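Uncharacterized HTH-type transcriptional regulator YydK (Bacillus subtilis subsp. subtilis, PDB 3BWG) probably binds DNA as a GntR-family transcriptional regulator, pairing a winged helix-turn-helix domain with a UTRA domain of the kind that senses effectors in relatives. Local coordinates at residues Phe162-Ile173 against Phe208-Asp217; Ile18-Leu29 against Ser65-Lys73. All blocks are in the same frame, centred on the assembly; numbering follows the deposited sequence.

Overall arrangement
From the N terminus, the chain first runs through the helix-turn-helix region, where interaction 2 closes a loop: the end of helix 6-20 and the turn after it, 18-29, meet strand 66-69 and the residues leaving it, with two helices and strand 59-62 in between. Interaction 1 closes its own loop later, in the UTRA region, joining helix 161-167, the loop after it and the first residue of strand 173-184 to the hairpin of strands 200-210 and 215-224. The loops follow in series, neither nested nor crossed. The contacts' centres lie about 32 Å apart, nearest atoms about 17 Å, and both reach the second subunit, where Gln25 meets His209 of the partner chain.

Interaction 1 of 2, residues Phe162-Ile173 against Phe208-Asp217; sequences FHYIREGLGLKI and FHLTNGQPFD
Phe162 drives the edge of its ring into the face of Phe208, with CZ above the ring centre, 3.6 Å from Phe208 CD1. The planes stand 74° apart, a T-shaped pair. Phe162 CE1 also lies 3.7 Å from Phe216 CE1, the two rings oblique, and the three phenylalanines form an aromatic cluster. Asp217 OD2 lies at the edge of the Phe162 ring, near its plane, 3.3 Å from CE1; the carboxylate is turned steeply from the ring. Phe216 holds CG between its backbone N and carbonyl carbon (chi1 71°), and its ring reaches toward the helix to be gripped by two isoleucines: Ile165 CD1 touches Phe216 CE1 at 3.7 Å, while Ile173 CG2 approaches the ring edge at CZ, 3.9 Å away. This end is closely packed, with Ile165, Phe216 and Asp217 buried.

Toward the turn at Leu210-Gly213 the contact thins. Leu171 CB rests on Leu210 CD2 at 3.9 Å, and Thr211 N donates to Lys172 O at 3.0 Å, a bent bond (143°). The CB of exposed Lys172 lies near Thr211, but its chain, bent at every torsion beyond chi1, leads the amine away. Asn212, also exposed, closes an Asx turn by accepting from Gln214 N.

Ile173 and Leu210 form an antiparallel non-hydrogen-bonded pair where strand 173-184, outermost of the sheet within this chain, joins strand 200-210. Through Phe162 and Ile165, helix 161-167 packs against the hairpin end of the six-stranded antiparallel sheet, with Asp217 reaching strand 135-145 at Ser142 and Tyr144 and Leu171 resting on the loop at Ile148.

Interaction 2 of 2, residues Ile18-Leu29 against Ser65-Lys73; sequences IEEHQLQQGDKL and SGIFVRKHK
Gln25 reaches along Arg70 with its chain fully extended, CG anti to the backbone N (chi1 -176°), and NE2 gives an almost straight bond (176°) to Arg70 O at 2.9 Å. The acceptor lies in the amide plane, although the nitrogen sits 33° out of the carbonyl plane. NE2 also donates to Asp177 of the second subunit, whose carboxylate forms a salt bridge with Arg70 NH1. A shared anion can therefore hold these two donors side by side. Gln25 OE1 takes a weak hydrogen bond from His209 of the second subunit, and Arg70 NE bonds Asn235.

Backbone bonds continue the join: Gly26 N to Val69 O at 2.8 Å, Val69 N to Asp27 O, and Leu29 N to Ile67 O at 2.7 Å. Two waters add bridges. One accepts from Gln25 N and donates to Lys71 O; the other accepts from Ile67 N and donates to Leu29 O. Asp27 OD2 takes Gln24 N from above the carboxylate plane, bracing the type II turn Gln24-Asp27.

Val69 points into the loop, its CG2 packed 3.8 Å from both Leu23 CB and Leu29 CD1. Gly26 O meets the Phe68 ring at its edge, 3.2 Å from CD1. Lys71 slides past Ile18 to a long salt bridge, NZ to Glu19 OE1 at 3.6 Å, whereas Lys73 NZ pairs with Glu113 of the second subunit.

Strand 66-69, paired with strand 59-62 in a hairpin, forms the wing of the winged helix-turn-helix fold; the segment after helix 6-20 is laid along it by three backbone hydrogen bonds, with Lys28 and Phe68 the one bridged pair.

Interaction 1 of 2, residues Phe162-Ile173 against Phe208-Asp217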
loop_
_atom_site.group_PDB
_atom_site.type_symbol
_atom_site.label_atom_id
_atom_site.label_comp_id
_atom_site.label_asym_id
_atom_site.label_seq_id
_atom_site.Cartn_x
_atom_site.Cartn_y
_atom_site.Cartn_z
ATOM N N PHE B 162 12.961 14.402 -2.385
ATOM C CA PHE B 162 11.570 14.861 -2.484
ATOM C C PHE B 162 11.348 16.132 -1.725
ATOM O O PHE B 162 10.546 16.960 -2.151
ATOM C CB PHE B 162 10.600 13.814 -1.958
ATOM C CG PHE B 162 10.326 12.697 -2.937
ATOM C CD1 PHE B 162 11.034 12.589 -4.126
ATOM C CD2 PHE B 162 9.429 11.713 -2.634
ATOM C CE1 PHE B 162 10.813 11.562 -5.009
ATOM C CE2 PHE B 162 9.215 10.657 -3.541
ATOM C CZ PHE B 162 9.905 10.610 -4.720
ATOM N N HIS B 163 12.055 16.277 -0.599
ATOM C CA HIS B 163 12.043 17.552 0.096
ATOM C C HIS B 163 12.466 18.721 -0.783
ATOM O O HIS B 163 11.785 19.724 -0.770
ATOM C CB HIS B 163 12.834 17.557 1.414
ATOM C CG HIS B 163 12.693 18.854 2.163
ATOM N ND1 HIS B 163 11.601 19.135 2.958
ATOM C CD2 HIS B 163 13.463 19.972 2.170
ATOM C CE1 HIS B 163 11.725 20.355 3.458
ATOM N NE2 HIS B 163 12.838 20.892 2.983
ATOM N N TYR B 164 13.570 18.598 -1.527
ATOM C CA TYR B 164 14.056 19.680 -2.395
ATOM C C TYR B 164 13.067 19.946 -3.529
ATOM O O TYR B 164 12.825 21.087 -3.923
ATOM C CB TYR B 164 15.452 19.341 -2.948
ATOM C CG TYR B 164 15.868 20.070 -4.217
ATOM C CD1 TYR B 164 16.215 21.451 -4.207
ATOM C CD2 TYR B 164 15.925 19.371 -5.448
ATOM C CE1 TYR B 164 16.585 22.124 -5.421
ATOM C CE2 TYR B 164 16.282 20.014 -6.649
ATOM C CZ TYR B 164 16.621 21.379 -6.642
ATOM O OH TYR B 164 17.016 21.962 -7.866
ATOM N N ILE B 165 12.514 18.858 -4.044
ATOM C CA ILE B 165 11.605 18.898 -5.167
ATOM C C ILE B 165 10.391 19.730 -4.815
ATOM O O ILE B 165 9.999 20.575 -5.612
ATOM C CB ILE B 165 11.251 17.471 -5.615
ATOM C CG1 ILE B 165 12.526 16.856 -6.204
ATOM C CG2 ILE B 165 10.066 17.482 -6.630
ATOM C CD1 ILE B 165 12.353 15.489 -6.818
ATOM N N ARG B 166 9.840 19.498 -3.622
ATOM C CA ARG B 166 8.639 20.170 -3.147
ATOM C C ARG B 166 9.022 21.592 -2.769
ATOM O O ARG B 166 8.481 22.555 -3.317
ATOM C CB ARG B 166 8.027 19.471 -1.911
ATOM C CG ARG B 166 7.423 18.058 -2.118
ATOM C CD ARG B 166 6.895 17.460 -0.748
ATOM N NE ARG B 166 7.825 16.526 -0.053
ATOM C CZ ARG B 166 8.422 16.732 1.143
ATOM N NH1 ARG B 166 8.224 17.861 1.837
ATOM N NH2 ARG B 166 9.230 15.797 1.652
ATOM N N GLU B 167 9.993 21.690 -1.858
ATOM C CA GLU B 167 10.324 22.931 -1.192
ATOM C C GLU B 167 11.129 23.856 -2.089
ATOM O O GLU B 167 10.805 25.013 -2.180
ATOM C CB GLU B 167 11.064 22.649 0.115
ATOM C CG GLU B 167 10.563 23.470 1.284
ATOM C CD GLU B 167 9.065 23.261 1.602
ATOM O OE1 GLU B 167 8.629 22.102 1.818
ATOM O OE2 GLU B 167 8.325 24.271 1.657
ATOM N N GLY B 168 12.129 23.327 -2.790
ATOM C CA GLY B 168 13.075 24.135 -3.540
ATOM C C GLY B 168 12.659 24.377 -4.969
ATOM O O GLY B 168 12.788 25.493 -5.460
ATOM N N LEU B 169 12.169 23.333 -5.649
ATOM C CA LEU B 169 11.701 23.490 -7.029
ATOM C C LEU B 169 10.232 23.912 -7.127
ATOM O O LEU B 169 9.767 24.354 -8.200
ATOM C CB LEU B 169 11.924 22.204 -7.822
ATOM C CG LEU B 169 13.362 21.771 -8.132
ATOM C CD1 LEU B 169 13.327 20.546 -9.019
ATOM C CD2 LEU B 169 14.134 22.909 -8.795
ATOM N N GLY B 170 9.499 23.756 -6.023
ATOM C CA GLY B 170 8.082 24.086 -5.982
ATOM C C GLY B 170 7.181 23.158 -6.772
ATOM O O GLY B 170 6.103 23.559 -7.198
ATOM N N LEU B 171 7.601 21.904 -6.941
ATOM C CA LEU B 171 6.816 20.926 -7.686
ATOM C C LEU B 171 5.830 20.192 -6.790
ATOM O O LEU B 171 6.073 20.005 -5.603
ATOM C CB LEU B 171 7.746 19.909 -8.373
ATOM C CG LEU B 171 8.613 20.548 -9.454
ATOM C CD1 LEU B 171 9.614 19.551 -9.963
ATOM C CD2 LEU B 171 7.758 21.105 -10.584
ATOM N N LYS B 172 4.737 19.732 -7.390
ATOM C CA LYS B 172 3.681 19.085 -6.647
ATOM C C LYS B 172 3.701 17.605 -7.020
ATOM O O LYS B 172 3.398 17.220 -8.155
ATOM C CB LYS B 172 2.321 19.750 -6.952
ATOM C CG LYS B 172 2.333 21.285 -6.834
ATOM C CD LYS B 172 2.465 21.734 -5.357
ATOM C CE LYS B 172 3.215 23.079 -5.235
ATOM N NZ LYS B 172 2.598 24.196 -6.026
ATOM N N ILE B 173 4.100 16.798 -6.046
ATOM C CA ILE B 173 4.293 15.368 -6.195
ATOM C C ILE B 173 2.939 14.653 -6.054
ATOM O O ILE B 173 2.220 14.856 -5.087
ATOM C CB ILE B 173 5.348 14.872 -5.171
ATOM C CG1 ILE B 173 6.667 15.672 -5.368
ATOM C CG2 ILE B 173 5.484 13.309 -5.200
ATOM C CD1 ILE B 173 7.926 15.198 -4.545
ATOM N N PHE B 208 7.252 7.719 -9.690
ATOM C CA PHE B 208 6.584 8.856 -9.056
ATOM C C PHE B 208 6.173 9.860 -10.131
ATOM O O PHE B 208 6.915 10.093 -11.097
ATOM C CB PHE B 208 7.465 9.482 -7.966
ATOM C CG PHE B 208 7.737 8.545 -6.804
ATOM C CD1 PHE B 208 6.988 8.628 -5.630
ATOM C CD2 PHE B 208 8.765 7.585 -6.879
ATOM C CE1 PHE B 208 7.245 7.750 -4.540
ATOM C CE2 PHE B 208 9.048 6.716 -5.772
ATOM C CZ PHE B 208 8.259 6.789 -4.630
ATOM N N HIS B 209 4.968 10.401 -9.988
ATOM C CA HIS B 209 4.401 11.296 -11.012
ATOM C C HIS B 209 4.171 12.647 -10.349
ATOM O O HIS B 209 3.895 12.721 -9.134
ATOM C CB HIS B 209 3.048 10.751 -11.569
ATOM C CG HIS B 209 3.149 9.399 -12.223
ATOM N ND1 HIS B 209 3.212 8.220 -11.501
ATOM C CD2 HIS B 209 3.215 9.038 -13.529
ATOM C CE1 HIS B 209 3.312 7.196 -12.332
ATOM N NE2 HIS B 209 3.354 7.665 -13.563
ATOM N N LEU B 210 4.240 13.717 -11.138
ATOM C CA LEU B 210 3.707 15.007 -10.700
ATOM C C LEU B 210 2.157 14.940 -10.674
ATOM O O LEU B 210 1.523 13.965 -11.150
ATOM C CB LEU B 210 4.203 16.143 -11.592
ATOM C CG LEU B 210 5.710 16.423 -11.757
ATOM C CD1 LEU B 210 5.897 17.469 -12.826
ATOM C CD2 LEU B 210 6.386 16.867 -10.428
ATOM N N THR B 211 1.518 15.918 -10.063
ATOM C CA THR B 211 0.038 15.864 -9.968
ATOM C C THR B 211 -0.649 15.870 -11.346
ATOM O O THR B 211 -1.794 15.395 -11.467
ATOM C CB THR B 211 -0.531 17.029 -9.157
ATOM O OG1 THR B 211 0.028 18.232 -9.667
ATOM C CG2 THR B 211 -0.216 16.882 -7.672
ATOM N N ASN B 212 0.041 16.389 -12.376
ATOM C CA ASN B 212 -0.479 16.372 -13.768
ATOM C C ASN B 212 -0.262 15.041 -14.469
ATOM O O ASN B 212 -0.578 14.903 -15.665
ATOM C CB ASN B 212 0.092 17.517 -14.615
ATOM C CG ASN B 212 1.621 17.509 -14.666
ATOM O OD1 ASN B 212 2.267 16.475 -14.533
ATOM N ND2 ASN B 212 2.203 18.679 -14.857
ATOM N N GLY B 213 0.281 14.052 -13.742
ATOM C CA GLY B 213 0.400 12.715 -14.290
ATOM C C GLY B 213 1.730 12.451 -14.978
ATOM O O GLY B 213 2.023 11.328 -15.348
ATOM N N GLN B 214 2.546 13.485 -15.139
ATOM C CA GLN B 214 3.878 13.365 -15.726
ATOM C C GLN B 214 4.925 12.659 -14.790
ATOM O O GLN B 214 5.186 13.149 -13.657
ATOM C CB GLN B 214 4.300 14.774 -16.074
ATOM C CG GLN B 214 5.567 14.917 -16.878
ATOM C CD GLN B 214 5.836 16.387 -17.309
ATOM O OE1 GLN B 214 5.022 17.277 -17.063
ATOM N NE2 GLN B 214 6.970 16.624 -17.938
ATOM N N PRO B 215 5.551 11.523 -15.255
ATOM C CA PRO B 215 6.575 10.913 -14.385
ATOM C C PRO B 215 7.723 11.884 -14.177
ATOM O O PRO B 215 8.030 12.669 -15.082
ATOM C CB PRO B 215 7.087 9.715 -15.195
ATOM C CG PRO B 215 6.082 9.459 -16.250
ATOM C CD PRO B 215 5.410 10.789 -16.532
ATOM N N PHE B 216 8.361 11.829 -13.005
ATOM C CA PHE B 216 9.575 12.633 -12.754
ATOM C C PHE B 216 10.749 11.823 -12.181
ATOM O O PHE B 216 11.901 12.265 -12.270
ATOM C CB PHE B 216 9.290 13.876 -11.864
ATOM C CG PHE B 216 8.983 13.554 -10.408
ATOM C CD1 PHE B 216 10.000 13.492 -9.450
ATOM C CD2 PHE B 216 7.681 13.346 -10.001
ATOM C CE1 PHE B 216 9.746 13.208 -8.112
ATOM C CE2 PHE B 216 7.393 13.045 -8.639
ATOM C CZ PHE B 216 8.446 12.976 -7.703
ATOM N N ASP B 217 10.451 10.651 -11.608
ATOM C CA ASP B 217 11.450 9.829 -10.869
ATOM C C ASP B 217 11.136 8.329 -11.044
ATOM O O ASP B 217 10.031 7.894 -10.778
ATOM C CB ASP B 217 11.434 10.252 -9.384
ATOM C CG ASP B 217 12.212 9.301 -8.439
ATOM O OD1 ASP B 217 12.964 8.420 -8.855
ATOM O OD2 ASP B 217 12.110 9.498 -7.222
#

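Interaction 2 of 2, residues Ile18-Leu29 against Ser65-Lys73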
loop_
_atom_site.group_PDB
_atom_site.type_symbol
_atom_site.label_atom_id
_atom_site.label_comp_id
_atom_site.label_asym_id
_atom_site.label_seq_id
_atom_site.Cartn_x
_atom_site.Cartn_y
_atom_site.Cartn_z
ATOM N N ILE B 18 -3.175 11.510 20.710
ATOM C CA ILE B 18 -3.157 10.077 20.367
ATOM C C ILE B 18 -1.835 9.409 20.820
ATOM O O ILE B 18 -1.848 8.378 21.524
ATOM C CB ILE B 18 -3.431 9.874 18.829
ATOM C CG1 ILE B 18 -4.928 9.977 18.509
ATOM C CG2 ILE B 18 -2.885 8.541 18.327
ATOM C CD1 ILE B 18 -5.260 10.091 16.985
ATOM N N GLU B 19 -0.715 10.020 20.408
ATOM C CA GLU B 19 0.646 9.651 20.831
ATOM C C GLU B 19 0.780 9.612 22.350
ATOM O O GLU B 19 1.190 8.598 22.923
ATOM C CB GLU B 19 1.668 10.660 20.284
ATOM C CG GLU B 19 2.341 10.306 18.961
ATOM C CD GLU B 19 1.451 9.560 17.964
ATOM O OE1 GLU B 19 1.917 8.493 17.500
ATOM O OE2 GLU B 19 0.311 10.022 17.627
ATOM N N GLU B 20 0.403 10.712 22.994
ATOM C CA GLU B 20 0.660 10.872 24.427
ATOM C C GLU B 20 -0.132 9.892 25.253
ATOM O O GLU B 20 0.380 9.341 26.221
ATOM C CB GLU B 20 0.351 12.285 24.894
ATOM C CG GLU B 20 1.354 13.292 24.424
ATOM C CD GLU B 20 1.059 14.663 24.977
ATOM O OE1 GLU B 20 2.016 15.278 25.501
ATOM O OE2 GLU B 20 -0.120 15.113 24.903
ATOM N N HIS B 21 -1.382 9.669 24.868
ATOM C CA HIS B 21 -2.190 8.684 25.566
ATOM C C HIS B 21 -1.907 7.271 25.080
ATOM O O HIS B 21 -2.545 6.325 25.549
ATOM C CB HIS B 21 -3.665 9.059 25.517
ATOM C CG HIS B 21 -3.983 10.267 26.345
ATOM N ND1 HIS B 21 -3.677 11.549 25.934
ATOM C CD2 HIS B 21 -4.540 10.385 27.572
ATOM C CE1 HIS B 21 -4.054 12.405 26.869
ATOM N NE2 HIS B 21 -4.578 11.724 27.874
ATOM N N GLN B 22 -0.919 7.142 24.182
ATOM C CA GLN B 22 -0.521 5.867 23.571
ATOM C C GLN B 22 -1.717 5.072 23.036
ATOM O O GLN B 22 -1.790 3.865 23.235
ATOM C CB GLN B 22 0.254 4.989 24.564
ATOM C CG GLN B 22 1.612 5.504 24.996
ATOM C CD GLN B 22 2.280 4.557 25.978
ATOM O OE1 GLN B 22 2.818 3.505 25.579
ATOM N NE2 GLN B 22 2.245 4.903 27.260
ATOM N N LEU B 23 -2.661 5.753 22.400
ATOM C CA LEU B 23 -3.846 5.084 21.855
ATOM C C LEU B 23 -3.498 4.150 20.684
ATOM O O LEU B 23 -2.673 4.481 19.836
ATOM C CB LEU B 23 -4.917 6.102 21.435
ATOM C CG LEU B 23 -5.488 7.028 22.521
ATOM C CD1 LEU B 23 -6.570 7.923 21.934
ATOM C CD2 LEU B 23 -6.022 6.228 23.726
ATOM N N GLN B 24 -4.104 2.973 20.661
ATOM C CA GLN B 24 -3.898 2.052 19.544
ATOM C C GLN B 24 -5.138 1.977 18.685
ATOM O O GLN B 24 -6.190 2.490 19.060
ATOM C CB GLN B 24 -3.443 0.665 20.006
ATOM C CG GLN B 24 -4.341 -0.036 21.005
ATOM C CD GLN B 24 -3.827 -1.456 21.375
ATOM O OE1 GLN B 24 -2.872 -1.972 20.769
ATOM N NE2 GLN B 24 -4.471 -2.084 22.377
ATOM N N GLN B 25 -5.002 1.333 17.529
ATOM C CA GLN B 25 -6.104 1.145 16.595
ATOM C C GLN B 25 -7.381 0.631 17.255
ATOM O O GLN B 25 -7.329 -0.341 18.007
ATOM C CB GLN B 25 -5.651 0.179 15.512
ATOM C CG GLN B 25 -6.639 -0.050 14.407
ATOM C CD GLN B 25 -6.063 -1.006 13.428
ATOM O OE1 GLN B 25 -6.079 -2.225 13.646
ATOM N NE2 GLN B 25 -5.459 -0.474 12.392
ATOM N N GLY B 26 -8.521 1.269 16.950
ATOM C CA GLY B 26 -9.796 0.894 17.550
ATOM C C GLY B 26 -10.211 1.651 18.825
ATOM O O GLY B 26 -11.372 1.591 19.233
ATOM N N ASP B 27 -9.267 2.336 19.467
ATOM C CA ASP B 27 -9.569 3.180 20.607
ATOM C C ASP B 27 -10.447 4.380 20.200
ATOM O O ASP B 27 -10.272 4.970 19.133
ATOM C CB ASP B 27 -8.290 3.676 21.263
ATOM C CG ASP B 27 -7.558 2.573 22.044
ATOM O OD1 ASP B 27 -8.163 1.535 22.366
ATOM O OD2 ASP B 27 -6.367 2.735 22.325
ATOM N N LYS B 28 -11.407 4.704 21.058
ATOM C CA LYS B 28 -12.378 5.734 20.779
ATOM C C LYS B 28 -11.750 7.066 21.166
ATOM O O LYS B 28 -11.139 7.186 22.236
ATOM C CB LYS B 28 -13.628 5.478 21.629
ATOM C CG LYS B 28 -14.917 6.053 21.064
ATOM C CD LYS B 28 -16.093 5.733 21.975
ATOM C CE LYS B 28 -17.342 6.464 21.526
ATOM N NZ LYS B 28 -16.991 7.764 20.916
ATOM N N LEU B 29 -11.874 8.057 20.293
ATOM C CA LEU B 29 -11.477 9.426 20.642
ATOM C C LEU B 29 -12.612 10.198 21.348
ATOM O O LEU B 29 -13.777 9.758 21.340
ATOM C CB LEU B 29 -10.985 10.170 19.389
ATOM C CG LEU B 29 -9.648 9.545 18.971
ATOM C CD1 LEU B 29 -9.578 9.127 17.479
ATOM C CD2 LEU B 29 -8.494 10.451 19.354
ATOM N N SER B 65 -21.764 5.375 16.451
ATOM C CA SER B 65 -20.972 5.013 17.620
ATOM C C SER B 65 -19.652 5.773 17.879
ATOM O O SER B 65 -19.205 5.815 19.026
ATOM C CB SER B 65 -20.761 3.495 17.660
ATOM O OG SER B 65 -19.868 3.101 16.654
ATOM N N GLY B 66 -19.015 6.350 16.856
ATOM C CA GLY B 66 -17.919 7.262 17.130
ATOM C C GLY B 66 -16.741 7.483 16.202
ATOM O O GLY B 66 -16.780 7.137 15.037
ATOM N N ILE B 67 -15.708 8.125 16.764
ATOM C CA ILE B 67 -14.441 8.431 16.107
ATOM C C ILE B 67 -13.396 7.560 16.768
ATOM O O ILE B 67 -13.294 7.583 17.988
ATOM C CB ILE B 67 -13.971 9.878 16.383
ATOM C CG1 ILE B 67 -15.084 10.909 16.142
ATOM C CG2 ILE B 67 -12.708 10.187 15.586
ATOM C CD1 ILE B 67 -14.973 12.150 17.081
ATOM N N PHE B 68 -12.631 6.816 15.955
ATOM C CA PHE B 68 -11.664 5.815 16.434
ATOM C C PHE B 68 -10.274 5.981 15.804
ATOM O O PHE B 68 -10.147 6.473 14.689
ATOM C CB PHE B 68 -12.210 4.397 16.124
ATOM C CG PHE B 68 -13.541 4.112 16.767
ATOM C CD1 PHE B 68 -13.603 3.560 18.042
ATOM C CD2 PHE B 68 -14.733 4.410 16.103
ATOM C CE1 PHE B 68 -14.822 3.314 18.651
ATOM C CE2 PHE B 68 -15.954 4.169 16.704
ATOM C CZ PHE B 68 -16.006 3.631 17.977
ATOM N N VAL B 69 -9.243 5.517 16.502
ATOM C CA VAL B 69 -7.872 5.559 16.008
ATOM C C VAL B 69 -7.763 4.495 14.893
ATOM O O VAL B 69 -8.230 3.371 15.063
ATOM C CB VAL B 69 -6.832 5.328 17.175
ATOM C CG1 VAL B 69 -5.386 5.286 16.663
ATOM C CG2 VAL B 69 -6.943 6.443 18.251
ATOM N N ARG B 70 -7.147 4.878 13.780
ATOM C CA ARG B 70 -7.011 4.077 12.587
ATOM C C ARG B 70 -5.583 3.549 12.453
ATOM O O ARG B 70 -5.376 2.429 11.960
ATOM C CB ARG B 70 -7.400 4.934 11.346
ATOM C CG ARG B 70 -7.093 4.329 9.931
ATOM C CD ARG B 70 -7.717 2.970 9.683
ATOM N NE ARG B 70 -7.206 2.305 8.454
ATOM C CZ ARG B 70 -6.219 1.392 8.404
ATOM N NH1 ARG B 70 -5.590 1.015 9.495
ATOM N NH2 ARG B 70 -5.875 0.829 7.242
ATOM N N LYS B 71 -4.613 4.356 12.897
ATOM C CA LYS B 71 -3.206 4.080 12.722
ATOM C C LYS B 71 -2.937 2.655 13.131
ATOM O O LYS B 71 -3.355 2.189 14.206
ATOM C CB LYS B 71 -2.343 5.052 13.530
ATOM C CG LYS B 71 -1.962 4.562 14.925
ATOM C CD LYS B 71 -1.743 5.676 15.974
ATOM C CE LYS B 71 -0.328 6.238 15.975
ATOM N NZ LYS B 71 0.573 5.246 16.589
ATOM N N HIS B 72 -2.242 1.964 12.249
ATOM C CA HIS B 72 -1.902 0.562 12.429
ATOM C C HIS B 72 -1.215 0.284 13.787
ATOM O O HIS B 72 -0.545 1.176 14.386
ATOM C CB HIS B 72 -1.013 0.135 11.258
ATOM C CG HIS B 72 0.331 0.811 11.245
ATOM N ND1 HIS B 72 1.394 0.363 12.000
ATOM C CD2 HIS B 72 0.781 1.889 10.552
ATOM C CE1 HIS B 72 2.439 1.151 11.788
ATOM N NE2 HIS B 72 2.093 2.072 10.901
ATOM N N LYS B 73 -1.406 -0.934 14.298
ATOM C CA LYS B 73 -0.637 -1.409 15.460
ATOM C C LYS B 73 0.802 -1.724 15.027
ATOM O O LYS B 73 1.111 -1.643 13.828
ATOM C CB LYS B 73 -1.310 -2.630 16.039
ATOM C CG LYS B 73 -2.612 -2.271 16.760
ATOM C CD LYS B 73 -3.625 -3.410 16.755
ATOM C CE LYS B 73 -3.223 -4.498 17.717
ATOM N NZ LYS B 73 -4.375 -5.392 18.019
HETATM O O HOH W 1 -2.243 1.299 16.741
HETATM O O HOH W 2 -15.989 9.526 19.106
#